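Local coordinates for nucleoporin NUP116 (Candida glabrata, PDB 3NF5), which probably serves as a structural constituent of the nuclear pore, the part described being its C-terminal, pore-targeting domain, at residues A[16-21]-A[63-68]; A[31-36]-A[56-61]; A[47-52]-A[95-100]; A[134-139]-A[146-151]. One frame throughout, in Å; residues are numbered along the deposited sequence.

In the fold
Interactions 1, 3 and 4 reach the same six-stranded sheet. Interaction 3 pairs two inner strands, the centre of the contact about 7 Å from that of the chain, seven of its twelve touching residues buried. Interaction 4, partly buried, pairs the edge strand 137-142 with strand 147-152, which neighbours strand 97-101 of interaction 3; a salt bridge from Arg98 to Glu139 joins the two contacts. Interaction 1, a surface contact, sets a short helix against the strand at the other edge. Interaction 2 is a partly buried loop contact touching interaction 1 through Ile60 and Ile65. Backbone ladders dominate interactions 3 and 4, whereas apolar side chains and single hydrogen bonds hold interactions 1 and 2.

Interaction 1. Residues A[16-21]-A[63-68]; sequences YYISPS and GSICDD
Asp67 lies over one face of the Tyr16 ring, displaced toward its rim: Asp67 CB is 3.8 Å from the ring centroid and 26° off the ring normal, a CH-pi contact. From there the carboxylate, its plane turned 33° from that of the ring, reaches the phenol, and Tyr16 OH gives a weak hydrogen bond of 2.9 Å to Asp67 OD1. The same hydroxyl is also hydrogen-bonded to Phe72 N, so the phenol end has two polar partners, the one to Asp67 weak. Asp67 is exposed, which makes this the solvent side of the contact.

The inner, more buried part is apolar. Ile18 has CG1 anti to its backbone N (chi1 -167°), which carries CD1 across to the buried Ile65, where it meets CD1 at 3.9 Å and CG2 at 4.0 Å; the two side chains cross at about a right angle. Cys66 fills the step between the two halves. Its CB is 3.9 Å from Tyr16 CD1, and its SG lies 3.9 Å from Ile18 CB, oblique to the tyrosine ring in a distant sulfur-aromatic contact.

Strand 16-19 is an edge strand of the six-stranded sheet and pairs with strand 40-43 through Tyr17 with Gly42 and Ser19 with Val40. Ile18, Ile65 and Cys66 rest on Val41 of that neighbour, placing helix 65-69 against the margin of the sheet.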
loop_
_atom_site.group_PDB
_atom_site.type_symbol
_atom_site.label_atom_id
_atom_site.label_comp_id
_atom_site.label_asym_id
_atom_site.label_seq_id
_atom_site.Cartn_x
_atom_site.Cartn_y
_atom_site.Cartn_z
ATOM N N TYR A 16 -9.431 0.585 5.385
ATOM C CA TYR A 16 -8.996 1.271 4.123
ATOM C C TYR A 16 -9.457 2.695 4.083
ATOM O O TYR A 16 -10.522 3.022 4.539
ATOM C CB TYR A 16 -9.471 0.604 2.816
ATOM C CG TYR A 16 -8.678 -0.591 2.470
ATOM C CD1 TYR A 16 -7.528 -0.489 1.717
ATOM C CD2 TYR A 16 -9.056 -1.852 2.919
ATOM C CE1 TYR A 16 -6.774 -1.588 1.382
ATOM C CE2 TYR A 16 -8.254 -2.973 2.652
ATOM C CZ TYR A 16 -7.139 -2.833 1.863
ATOM O OH TYR A 16 -6.344 -3.902 1.536
ATOM N N TYR A 17 -8.660 3.503 3.431
ATOM C CA TYR A 17 -8.993 4.867 3.193
ATOM C C TYR A 17 -8.324 5.304 1.891
ATOM O O TYR A 17 -7.368 4.709 1.457
ATOM C CB TYR A 17 -8.591 5.769 4.360
ATOM C CG TYR A 17 -7.123 5.816 4.633
ATOM C CD1 TYR A 17 -6.318 6.816 4.081
ATOM C CD2 TYR A 17 -6.503 4.845 5.422
ATOM C CE1 TYR A 17 -4.945 6.860 4.325
ATOM C CE2 TYR A 17 -5.165 4.888 5.673
ATOM C CZ TYR A 17 -4.384 5.897 5.105
ATOM O OH TYR A 17 -3.073 5.939 5.347
ATOM N N ILE A 18 -8.882 6.350 1.297
ATOM C CA ILE A 18 -8.342 6.941 0.059
ATOM C C ILE A 18 -8.467 8.464 0.148
ATOM O O ILE A 18 -9.499 8.943 0.619
ATOM C CB ILE A 18 -9.083 6.398 -1.155
ATOM C CG1 ILE A 18 -8.363 6.733 -2.452
ATOM C CG2 ILE A 18 -10.527 6.893 -1.208
ATOM C CD1 ILE A 18 -8.937 5.954 -3.680
ATOM N N SER A 19 -7.435 9.174 -0.333
ATOM C CA SER A 19 -7.340 10.679 -0.373
ATOM C C SER A 19 -6.765 11.090 -1.714
ATOM O O SER A 19 -5.777 10.532 -2.135
ATOM C CB SER A 19 -6.425 11.153 0.742
ATOM O OG SER A 19 -6.211 12.572 0.699
ATOM N N PRO A 20 -7.445 11.979 -2.463
ATOM C CA PRO A 20 -8.801 12.485 -2.227
ATOM C C PRO A 20 -9.881 11.388 -2.039
ATOM O O PRO A 20 -9.728 10.231 -2.490
ATOM C CB PRO A 20 -9.082 13.421 -3.443
ATOM C CG PRO A 20 -7.699 13.685 -4.067
ATOM C CD PRO A 20 -6.826 12.508 -3.698
ATOM N N SER A 21 -10.956 11.767 -1.335
ATOM C CA SER A 21 -12.100 10.914 -1.163
ATOM C C SER A 21 -12.667 10.396 -2.469
ATOM O O SER A 21 -12.575 11.042 -3.502
ATOM C CB SER A 21 -13.214 11.629 -0.376
ATOM O OG SER A 21 -13.855 12.624 -1.164
ATOM N N GLY A 63 -14.569 2.386 -6.770
ATOM C CA GLY A 63 -14.718 1.439 -5.676
ATOM C C GLY A 63 -13.809 0.210 -5.761
ATOM O O GLY A 63 -13.720 -0.568 -4.795
ATOM N N SER A 64 -13.152 0.001 -6.900
ATOM C CA SER A 64 -12.176 -1.078 -7.011
ATOM C C SER A 64 -10.779 -0.733 -6.552
ATOM O O SER A 64 -9.958 -1.630 -6.482
ATOM C CB SER A 64 -12.099 -1.634 -8.416
ATOM O OG SER A 64 -11.403 -0.758 -9.288
ATOM N N ILE A 65 -10.484 0.544 -6.241
ATOM C CA ILE A 65 -9.134 0.895 -5.918
ATOM C C ILE A 65 -8.717 0.318 -4.552
ATOM O O ILE A 65 -7.759 -0.484 -4.473
ATOM C CB ILE A 65 -8.886 2.428 -5.947
ATOM C CG1 ILE A 65 -9.186 3.012 -7.323
ATOM C CG2 ILE A 65 -7.426 2.714 -5.521
ATOM C CD1 ILE A 65 -9.115 4.522 -7.356
ATOM N N CYS A 66 -9.424 0.693 -3.491
ATOM C CA CYS A 66 -9.151 0.093 -2.166
ATOM C C CYS A 66 -9.586 -1.368 -2.082
ATOM O O CYS A 66 -10.756 -1.697 -2.358
ATOM C CB CYS A 66 -9.914 0.831 -1.076
ATOM S SG CYS A 66 -9.498 2.548 -0.874
ATOM N N ASP A 67 -8.656 -2.218 -1.665
ATOM C CA ASP A 67 -8.877 -3.664 -1.385
ATOM C C ASP A 67 -9.243 -4.552 -2.601
ATOM O O ASP A 67 -9.852 -5.620 -2.466
ATOM C CB ASP A 67 -9.870 -3.835 -0.242
ATOM C CG ASP A 67 -9.627 -5.089 0.603
ATOM O OD1 ASP A 67 -8.499 -5.617 0.750
ATOM O OD2 ASP A 67 -10.627 -5.509 1.176
ATOM N N ASP A 68 -8.810 -4.134 -3.779
ATOM C CA ASP A 68 -8.874 -4.921 -5.014
ATOM C C ASP A 68 -7.625 -4.560 -5.849
ATOM O O ASP A 68 -6.727 -5.326 -5.934
ATOM C CB ASP A 68 -10.192 -4.639 -5.750
ATOM C CG ASP A 68 -10.298 -5.309 -7.103
ATOM O OD1 ASP A 68 -9.271 -5.850 -7.591
ATOM O OD2 ASP A 68 -11.403 -5.222 -7.730
#

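Interaction 2. Residues A[31-36]-A[56-61]; sequences YEIQKV and DLSDIP
A backbone hydrogen bond backed by apolar packing joins Ile33, on the short helix 30-33, to Leu57, in the loop between strand 47-51 and helix 65-69. Leu57 N donates to Ile33 O at 2.8 Å with an N-H...O angle of 147°. The side chains of the same two residues cross at about a right angle, with both CG1 and CD1 of Ile33 resting on the CB of Leu57; the CG1 contact measures 3.9 Å. Farther in, Leu57 CD1 approaches Val36 CG2 at 4.1 Å, and both residues also pack on Leu25 of helix 22-27.

The loop is shaped by its own side chains. Asp56 OD1 accepts from Ser58 N at 2.9 Å, forming an Asx turn. The Ser58 N bond meets Asp56 OD1 on the anti side, 34° out of the carboxylate plane. A type II beta turn from Leu57 to Ile60 overlaps the Asx turn. Ser58 OG is also modelled as a donor to Asp56 OD1, but at a length too short to be taken literally.

Gln34 lies alongside Asp56, the two side chains pointing the same way with amide and carboxylate planes steeply inclined. Its CG, anti to the carbonyl carbon (chi1 -75°), passes 3.2 Å from Ser58 OG and 3.5 Å from Asp56 OD1, so the aliphatic part of the glutamine does the touching. The amide oxygen of Gln34 is hydrogen-bonded instead to Lys30 NZ. On the backbone, Asp56 CA makes a CA-H...O contact of 3.4 Å with Gln34 O.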
loop_
_atom_site.group_PDB
_atom_site.type_symbol
_atom_site.label_atom_id
_atom_site.label_comp_id
_atom_site.label_asym_id
_atom_site.label_seq_id
_atom_site.Cartn_x
_atom_site.Cartn_y
_atom_site.Cartn_z
ATOM N N TYR A 31 -10.521 15.759 -17.798
ATOM C CA TYR A 31 -9.158 16.300 -17.786
ATOM C C TYR A 31 -8.530 16.108 -16.404
ATOM O O TYR A 31 -7.413 15.623 -16.330
ATOM C CB TYR A 31 -9.146 17.797 -18.173
ATOM C CG TYR A 31 -7.847 18.558 -17.910
ATOM C CD1 TYR A 31 -6.726 18.386 -18.713
ATOM C CD2 TYR A 31 -7.768 19.499 -16.890
ATOM C CE1 TYR A 31 -5.533 19.111 -18.458
ATOM C CE2 TYR A 31 -6.589 20.212 -16.630
ATOM C CZ TYR A 31 -5.483 20.013 -17.405
ATOM O OH TYR A 31 -4.326 20.752 -17.131
ATOM N N GLU A 32 -9.251 16.460 -15.335
ATOM C CA GLU A 32 -8.682 16.391 -14.004
ATOM C C GLU A 32 -8.454 14.955 -13.489
ATOM O O GLU A 32 -7.466 14.717 -12.754
ATOM C CB GLU A 32 -9.490 17.206 -12.984
ATOM C CG GLU A 32 -9.449 18.740 -13.290
ATOM C CD GLU A 32 -8.064 19.407 -13.084
ATOM O OE1 GLU A 32 -7.177 18.813 -12.363
ATOM O OE2 GLU A 32 -7.895 20.566 -13.618
ATOM N N ILE A 33 -9.363 14.024 -13.837
ATOM C CA ILE A 33 -9.236 12.611 -13.413
ATOM C C ILE A 33 -8.013 11.921 -14.061
ATOM O O ILE A 33 -7.570 10.893 -13.548
ATOM C CB ILE A 33 -10.547 11.817 -13.656
ATOM C CG1 ILE A 33 -10.584 10.502 -12.857
ATOM C CG2 ILE A 33 -10.748 11.503 -15.135
ATOM C CD1 ILE A 33 -10.832 10.651 -11.320
ATOM N N GLN A 34 -7.469 12.496 -15.159
ATOM C CA GLN A 34 -6.260 12.047 -15.814
ATOM C C GLN A 34 -5.000 12.490 -15.075
ATOM O O GLN A 34 -3.951 12.064 -15.440
ATOM C CB GLN A 34 -6.174 12.516 -17.305
ATOM C CG GLN A 34 -7.053 11.760 -18.175
ATOM C CD GLN A 34 -7.389 12.374 -19.574
ATOM O OE1 GLN A 34 -8.124 11.749 -20.314
ATOM N NE2 GLN A 34 -6.942 13.578 -19.880
ATOM N N LYS A 35 -5.110 13.334 -14.054
ATOM C CA LYS A 35 -3.918 13.905 -13.396
ATOM C C LYS A 35 -4.175 14.180 -11.889
ATOM O O LYS A 35 -3.933 15.256 -11.356
ATOM C CB LYS A 35 -3.391 15.127 -14.153
ATOM C CG LYS A 35 -4.418 16.275 -14.358
ATOM C CD LYS A 35 -3.699 17.599 -14.701
ATOM C CE LYS A 35 -3.833 18.634 -13.553
ATOM N NZ LYS A 35 -3.531 18.047 -12.189
ATOM N N VAL A 36 -4.638 13.149 -11.192
ATOM C CA VAL A 36 -4.943 13.292 -9.808
ATOM C C VAL A 36 -3.617 13.372 -9.036
ATOM O O VAL A 36 -2.773 12.503 -9.156
ATOM C CB VAL A 36 -5.812 12.126 -9.291
ATOM C CG1 VAL A 36 -5.965 12.272 -7.753
ATOM C CG2 VAL A 36 -7.152 12.159 -10.079
ATOM N N ASP A 56 -3.466 8.887 -13.590
ATOM C CA ASP A 56 -4.624 8.900 -14.496
ATOM C C ASP A 56 -5.606 7.854 -14.048
ATOM O O ASP A 56 -5.365 6.668 -14.238
ATOM C CB ASP A 56 -4.123 8.616 -15.933
ATOM C CG ASP A 56 -5.237 8.530 -16.941
ATOM O OD1 ASP A 56 -6.409 8.706 -16.570
ATOM O OD2 ASP A 56 -4.941 8.296 -18.136
ATOM N N LEU A 57 -6.667 8.247 -13.373
ATOM C CA LEU A 57 -7.707 7.292 -12.976
ATOM C C LEU A 57 -8.885 7.096 -13.991
ATOM O O LEU A 57 -9.955 6.553 -13.610
ATOM C CB LEU A 57 -8.234 7.694 -11.607
ATOM C CG LEU A 57 -7.242 7.774 -10.429
ATOM C CD1 LEU A 57 -8.039 8.220 -9.205
ATOM C CD2 LEU A 57 -6.625 6.399 -10.249
ATOM N N SER A 58 -8.720 7.507 -15.262
ATOM C CA SER A 58 -9.843 7.485 -16.200
ATOM C C SER A 58 -10.292 6.063 -16.301
ATOM O O SER A 58 -9.441 5.209 -16.409
ATOM C CB SER A 58 -9.461 7.866 -17.651
ATOM O OG SER A 58 -8.562 8.921 -17.766
ATOM N N ASP A 59 -11.600 5.838 -16.274
ATOM C CA ASP A 59 -12.209 4.535 -16.557
ATOM C C ASP A 59 -12.085 3.495 -15.438
ATOM O O ASP A 59 -12.856 2.522 -15.414
ATOM C CB ASP A 59 -11.628 3.940 -17.852
ATOM N N ILE A 60 -11.189 3.720 -14.488
ATOM C CA ILE A 60 -11.070 2.873 -13.313
ATOM C C ILE A 60 -12.285 3.039 -12.415
ATOM O O ILE A 60 -12.573 4.163 -11.992
ATOM C CB ILE A 60 -9.857 3.256 -12.516
ATOM C CG1 ILE A 60 -8.604 3.026 -13.364
ATOM C CG2 ILE A 60 -9.799 2.440 -11.216
ATOM C CD1 ILE A 60 -7.301 3.136 -12.549
ATOM N N PRO A 61 -13.022 1.939 -12.131
ATOM C CA PRO A 61 -14.154 2.078 -11.203
ATOM C C PRO A 61 -13.645 2.405 -9.816
ATOM O O PRO A 61 -12.914 1.621 -9.215
ATOM C CB PRO A 61 -14.825 0.706 -11.217
ATOM C CG PRO A 61 -14.357 0.051 -12.469
ATOM C CD PRO A 61 -12.988 0.614 -12.753
#

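Interaction 3. Residues A[47-52]-A[95-100]; sequences GKIEFL and VRARIS
Glu50 OE2 accepts from two waters that link it to the neighbouring strand. One water, 2.6 Å from Glu50 OE2, also bonds to Ser100 OG and weakly to Arg98 O; the other, 2.8 Å from Glu50 OE2, accepts from Arg98 NH1 at the edge of the guanidinium and in its plane. A single water thus bridges carboxylate and guanidinium, whose charged atoms do not touch and whose planes are 80° apart, while Arg98 NE is engaged by Glu139. Glu50 OE1 takes a 2.7 Å salt bridge from Lys48 NZ on the syn side but 33° out of the carboxylate plane.

Beneath this polar surface runs the backbone ladder. Lys48 with Ser100 and Glu50 with Arg98 are hydrogen-bonded pairs, each closed by two bonds, and Leu52 N adds one of 2.7 Å to Arg96 O. They alternate with the non-hydrogen-bonded pairs Ile49 with Ile99 and Phe51 with Ala97.

Those pairs put their side chains on the other face. Ile49 and Ile99 lie side by side, CG1 to CG1 at 3.7 Å, and Ile49 CG1 also sits over one face of the Phe51 ring, displaced toward the rim. Phe51 CD2 meets Val95 CG2 at 3.8 Å. Leu52 touches two arginines, its CB above the guanidinium of Arg96, which is salt-bridged to Asp53, and its CD1 above that of Arg98, both displaced toward the rim.

With segment axes 4.6 Å apart and 165° between their directions, 47-51 and 97-100 form an antiparallel pair inside the six-stranded sheet of a domain assigned by sequence to the Nup98-96 autopeptidase (S59) family.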
loop_
_atom_site.group_PDB
_atom_site.type_symbol
_atom_site.label_atom_id
_atom_site.label_comp_id
_atom_site.label_asym_id
_atom_site.label_seq_id
_atom_site.Cartn_x
_atom_site.Cartn_y
_atom_site.Cartn_z
ATOM N N GLY A 47 -0.455 -0.824 5.882
ATOM C CA GLY A 47 0.466 -0.037 5.034
ATOM C C GLY A 47 -0.285 0.976 4.216
ATOM O O GLY A 47 -1.511 1.081 4.292
ATOM N N LYS A 48 0.469 1.710 3.406
ATOM C CA LYS A 48 -0.122 2.674 2.490
ATOM C C LYS A 48 0.758 2.892 1.263
ATOM O O LYS A 48 1.965 2.662 1.276
ATOM C CB LYS A 48 -0.360 4.019 3.141
ATOM C CG LYS A 48 0.841 4.754 3.748
ATOM C CD LYS A 48 0.464 6.113 4.347
ATOM C CE LYS A 48 1.623 6.759 5.134
ATOM N NZ LYS A 48 1.219 8.145 5.513
ATOM N N ILE A 49 0.111 3.385 0.219
ATOM C CA ILE A 49 0.842 3.870 -0.952
ATOM C C ILE A 49 0.475 5.338 -1.259
ATOM O O ILE A 49 -0.698 5.747 -1.188
ATOM C CB ILE A 49 0.606 2.933 -2.159
ATOM C CG1 ILE A 49 1.488 3.390 -3.343
ATOM C CG2 ILE A 49 -0.828 2.822 -2.465
ATOM C CD1 ILE A 49 1.565 2.381 -4.481
ATOM N N GLU A 50 1.524 6.117 -1.517
ATOM C CA GLU A 50 1.449 7.614 -1.720
ATOM C C GLU A 50 2.099 7.827 -3.108
ATOM O O GLU A 50 3.285 7.687 -3.263
ATOM C CB GLU A 50 2.167 8.363 -0.603
ATOM C CG GLU A 50 1.449 8.191 0.747
ATOM C CD GLU A 50 2.314 8.466 1.952
ATOM O OE1 GLU A 50 1.757 8.864 3.013
ATOM O OE2 GLU A 50 3.529 8.244 1.878
ATOM N N PHE A 51 1.271 8.054 -4.111
ATOM C CA PHE A 51 1.728 8.274 -5.463
ATOM C C PHE A 51 2.379 9.654 -5.553
ATOM O O PHE A 51 1.829 10.643 -5.090
ATOM C CB PHE A 51 0.579 8.136 -6.447
ATOM C CG PHE A 51 0.074 6.761 -6.537
ATOM C CD1 PHE A 51 -0.950 6.343 -5.711
ATOM C CD2 PHE A 51 0.701 5.858 -7.347
ATOM C CE1 PHE A 51 -1.380 5.039 -5.750
ATOM C CE2 PHE A 51 0.314 4.555 -7.383
ATOM C CZ PHE A 51 -0.749 4.136 -6.577
ATOM N N LEU A 52 3.567 9.688 -6.104
ATOM C CA LEU A 52 4.385 10.892 -6.074
ATOM C C LEU A 52 4.303 11.639 -7.395
ATOM O O LEU A 52 4.643 12.790 -7.443
ATOM C CB LEU A 52 5.794 10.542 -5.725
ATOM C CG LEU A 52 5.927 9.909 -4.364
ATOM C CD1 LEU A 52 7.378 9.455 -4.163
ATOM C CD2 LEU A 52 5.524 10.861 -3.281
ATOM N N VAL A 95 3.103 4.607 -11.886
ATOM C CA VAL A 95 3.926 5.784 -11.763
ATOM C C VAL A 95 4.671 5.751 -10.406
ATOM O O VAL A 95 4.535 4.772 -9.622
ATOM C CB VAL A 95 3.040 7.062 -11.841
ATOM C CG1 VAL A 95 2.244 7.107 -13.197
ATOM C CG2 VAL A 95 2.070 7.174 -10.625
ATOM N N ARG A 96 5.428 6.799 -10.128
ATOM C CA ARG A 96 6.326 6.838 -8.992
ATOM C C ARG A 96 5.504 6.918 -7.686
ATOM O O ARG A 96 4.518 7.632 -7.639
ATOM C CB ARG A 96 7.270 8.007 -9.155
ATOM C CG ARG A 96 8.475 8.007 -8.263
ATOM C CD ARG A 96 9.472 9.030 -8.738
ATOM N NE ARG A 96 8.777 10.302 -8.982
ATOM C CZ ARG A 96 8.725 11.348 -8.141
ATOM N NH1 ARG A 96 9.371 11.342 -6.978
ATOM N NH2 ARG A 96 8.024 12.429 -8.482
ATOM N N ALA A 97 5.953 6.218 -6.650
ATOM C CA ALA A 97 5.153 6.073 -5.420
ATOM C C ALA A 97 6.077 5.778 -4.235
ATOM O O ALA A 97 7.192 5.329 -4.417
ATOM C CB ALA A 97 4.062 4.988 -5.577
ATOM N N ARG A 98 5.618 6.088 -3.041
ATOM C CA ARG A 98 6.323 5.763 -1.823
ATOM C C ARG A 98 5.344 4.848 -1.137
ATOM O O ARG A 98 4.100 5.197 -0.952
ATOM C CB ARG A 98 6.593 6.991 -0.970
ATOM C CG ARG A 98 7.121 6.698 0.415
ATOM C CD ARG A 98 7.577 7.951 1.203
ATOM N NE ARG A 98 8.761 8.614 0.631
ATOM C CZ ARG A 98 8.772 9.803 0.040
ATOM N NH1 ARG A 98 7.657 10.546 -0.104
ATOM N NH2 ARG A 98 9.926 10.249 -0.433
ATOM N N ILE A 99 5.903 3.709 -0.740
ATOM C CA ILE A 99 5.135 2.662 -0.024
ATOM C C ILE A 99 5.626 2.477 1.421
ATOM O O ILE A 99 6.837 2.434 1.684
ATOM C CB ILE A 99 5.200 1.374 -0.838
ATOM C CG1 ILE A 99 4.605 1.646 -2.253
ATOM C CG2 ILE A 99 4.407 0.215 -0.060
ATOM C CD1 ILE A 99 4.634 0.552 -3.248
ATOM N N SER A 100 4.698 2.450 2.372
ATOM C CA SER A 100 5.034 2.187 3.769
ATOM C C SER A 100 4.301 0.879 4.200
ATOM O O SER A 100 3.138 0.734 3.924
ATOM C CB SER A 100 4.598 3.347 4.680
ATOM O OG SER A 100 5.146 4.620 4.274
HETATM O O HOH W 1 3.875 5.619 1.911
HETATM O O HOH W 2 5.011 10.562 1.205
#

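Interaction 4. Residues A[134-139]-A[146-151]; sequences PHTHFE and GTYCFT
Thr151 N reaches His137 O from well above the carbonyl plane, 40° out of it, although the 2.9 Å bond is nearly straight at its hydrogen. The two segments belong to the beta hairpin of strands 137-142 and 147-152, and a strong twist, 137° between the axes of 137-139 and 147-151, accompanies this off-plane bond. Gly146 and Thr147 both face Asp142 in a G1 beta bulge. The return bond, His137 N to Thr151 O, is 2.7 Å long, and Glu139 N to Cys149 O extends the pairing.

Phe138, with CG anti to its backbone N (chi1 -179°), swings its ring toward Tyr148, and Phe138 CD1 meets Tyr148 CE1 at 3.8 Å, near the tyrosine plane and at its edge. Leu130 of helix 122-132 packs against both rings. On the face bearing His137 and Thr151, His137 CB comes 3.4 Å from Thr151 OG1, while the imidazole NE2 is hydrogen-bonded to Asp153. Thr136 sets its CB 3.8 Å from Phe150 CD1, obliquely to that ring. Its hydroxyl OG1, also bonded to Ile133 O, accepts a hydrogen bond from a water (3.0 Å), which is also hydrogen-bonded to Tyr148 OH (2.6 Å).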
loop_
_atom_site.group_PDB
_atom_site.type_symbol
_atom_site.label_atom_id
_atom_site.label_comp_id
_atom_site.label_asym_id
_atom_site.label_seq_id
_atom_site.Cartn_x
_atom_site.Cartn_y
_atom_site.Cartn_z
ATOM N N PRO A 134 14.207 -6.459 -5.471
ATOM C CA PRO A 134 14.168 -5.901 -6.772
ATOM C C PRO A 134 12.995 -4.906 -7.012
ATOM O O PRO A 134 11.850 -5.055 -6.467
ATOM C CB PRO A 134 14.141 -7.137 -7.676
ATOM C CG PRO A 134 14.965 -8.078 -6.878
ATOM C CD PRO A 134 14.356 -7.914 -5.550
ATOM N N HIS A 135 13.381 -3.836 -7.710
ATOM C CA HIS A 135 12.461 -2.779 -8.204
ATOM C C HIS A 135 11.937 -1.931 -7.104
ATOM O O HIS A 135 10.842 -1.413 -7.187
ATOM C CB HIS A 135 11.291 -3.392 -8.950
ATOM C CG HIS A 135 11.684 -4.018 -10.241
ATOM N ND1 HIS A 135 12.022 -3.259 -11.348
ATOM C CD2 HIS A 135 11.793 -5.315 -10.613
ATOM C CE1 HIS A 135 12.325 -4.074 -12.344
ATOM N NE2 HIS A 135 12.190 -5.321 -11.924
ATOM N N THR A 136 12.729 -1.795 -6.052
ATOM C CA THR A 136 12.386 -0.983 -4.944
ATOM C C THR A 136 13.605 -0.109 -4.740
ATOM O O THR A 136 14.682 -0.497 -5.121
ATOM C CB THR A 136 12.108 -1.823 -3.647
ATOM O OG1 THR A 136 13.318 -2.462 -3.214
ATOM C CG2 THR A 136 11.045 -2.820 -3.872
ATOM N N HIS A 137 13.385 1.086 -4.225
ATOM C CA HIS A 137 14.391 1.964 -3.658
ATOM C C HIS A 137 14.181 2.185 -2.153
ATOM O O HIS A 137 13.402 3.086 -1.693
ATOM C CB HIS A 137 14.357 3.312 -4.384
ATOM C CG HIS A 137 14.556 3.208 -5.868
ATOM N ND1 HIS A 137 15.756 2.834 -6.427
ATOM C CD2 HIS A 137 13.705 3.412 -6.906
ATOM C CE1 HIS A 137 15.642 2.833 -7.746
ATOM N NE2 HIS A 137 14.408 3.201 -8.064
ATOM N N PHE A 138 14.876 1.372 -1.365
ATOM C CA PHE A 138 14.829 1.421 0.132
ATOM C C PHE A 138 15.000 2.814 0.625
ATOM O O PHE A 138 15.896 3.495 0.162
ATOM C CB PHE A 138 15.937 0.507 0.706
ATOM C CG PHE A 138 15.978 0.445 2.185
ATOM C CD1 PHE A 138 15.325 -0.582 2.855
ATOM C CD2 PHE A 138 16.652 1.373 2.914
ATOM C CE1 PHE A 138 15.329 -0.652 4.243
ATOM C CE2 PHE A 138 16.699 1.290 4.312
ATOM C CZ PHE A 138 16.025 0.242 4.965
ATOM N N GLU A 139 14.118 3.278 1.514
ATOM C CA GLU A 139 14.326 4.555 2.184
ATOM C C GLU A 139 14.649 4.313 3.665
ATOM O O GLU A 139 15.682 4.788 4.173
ATOM C CB GLU A 139 13.131 5.526 2.089
ATOM C CG GLU A 139 12.945 6.179 0.749
ATOM C CD GLU A 139 11.968 7.409 0.822
ATOM O OE1 GLU A 139 10.998 7.362 1.630
ATOM O OE2 GLU A 139 12.219 8.412 0.056
ATOM N N GLY A 146 8.682 -1.454 13.367
ATOM C CA GLY A 146 8.480 -2.333 12.201
ATOM C C GLY A 146 8.022 -1.625 10.919
ATOM O O GLY A 146 7.565 -2.253 9.986
ATOM N N THR A 147 8.160 -0.317 10.859
ATOM C CA THR A 147 7.815 0.419 9.627
ATOM C C THR A 147 8.945 0.357 8.597
ATOM O O THR A 147 10.108 0.654 8.891
ATOM C CB THR A 147 7.394 1.858 9.946
ATOM O OG1 THR A 147 6.233 1.814 10.767
ATOM C CG2 THR A 147 7.048 2.637 8.603
ATOM N N TYR A 148 8.604 -0.055 7.396
ATOM C CA TYR A 148 9.513 -0.169 6.275
ATOM C C TYR A 148 8.976 0.779 5.226
ATOM O O TYR A 148 7.817 0.731 4.912
ATOM C CB TYR A 148 9.523 -1.564 5.749
ATOM C CG TYR A 148 10.029 -1.856 4.350
ATOM C CD1 TYR A 148 11.256 -1.390 3.881
ATOM C CD2 TYR A 148 9.299 -2.630 3.519
ATOM C CE1 TYR A 148 11.705 -1.716 2.602
ATOM C CE2 TYR A 148 9.740 -2.962 2.288
ATOM C CZ TYR A 148 10.914 -2.445 1.815
ATOM O OH TYR A 148 11.300 -2.783 0.560
ATOM N N CYS A 149 9.829 1.676 4.777
ATOM C CA CYS A 149 9.459 2.636 3.749
ATOM C C CYS A 149 10.395 2.539 2.573
ATOM O O CYS A 149 11.627 2.477 2.743
ATOM C CB CYS A 149 9.535 4.056 4.267
ATOM S SG CYS A 149 8.372 4.462 5.541
ATOM N N PHE A 150 9.813 2.590 1.372
ATOM C CA PHE A 150 10.585 2.573 0.133
ATOM C C PHE A 150 9.816 3.263 -1.013
ATOM O O PHE A 150 8.604 3.537 -0.895
ATOM C CB PHE A 150 10.903 1.144 -0.242
ATOM C CG PHE A 150 9.702 0.305 -0.567
ATOM C CD1 PHE A 150 9.339 0.053 -1.902
ATOM C CD2 PHE A 150 8.943 -0.249 0.467
ATOM C CE1 PHE A 150 8.212 -0.761 -2.217
ATOM C CE2 PHE A 150 7.871 -1.025 0.193
ATOM C CZ PHE A 150 7.485 -1.314 -1.168
ATOM N N THR A 151 10.525 3.569 -2.087
ATOM C CA THR A 151 9.903 4.110 -3.300
ATOM C C THR A 151 10.071 3.142 -4.448
ATOM O O THR A 151 10.950 2.243 -4.429
ATOM C CB THR A 151 10.415 5.506 -3.684
ATOM O OG1 THR A 151 11.792 5.452 -4.048
ATOM C CG2 THR A 151 10.255 6.480 -2.563
HETATM O O HOH W 3 13.570 -1.903 -0.261
#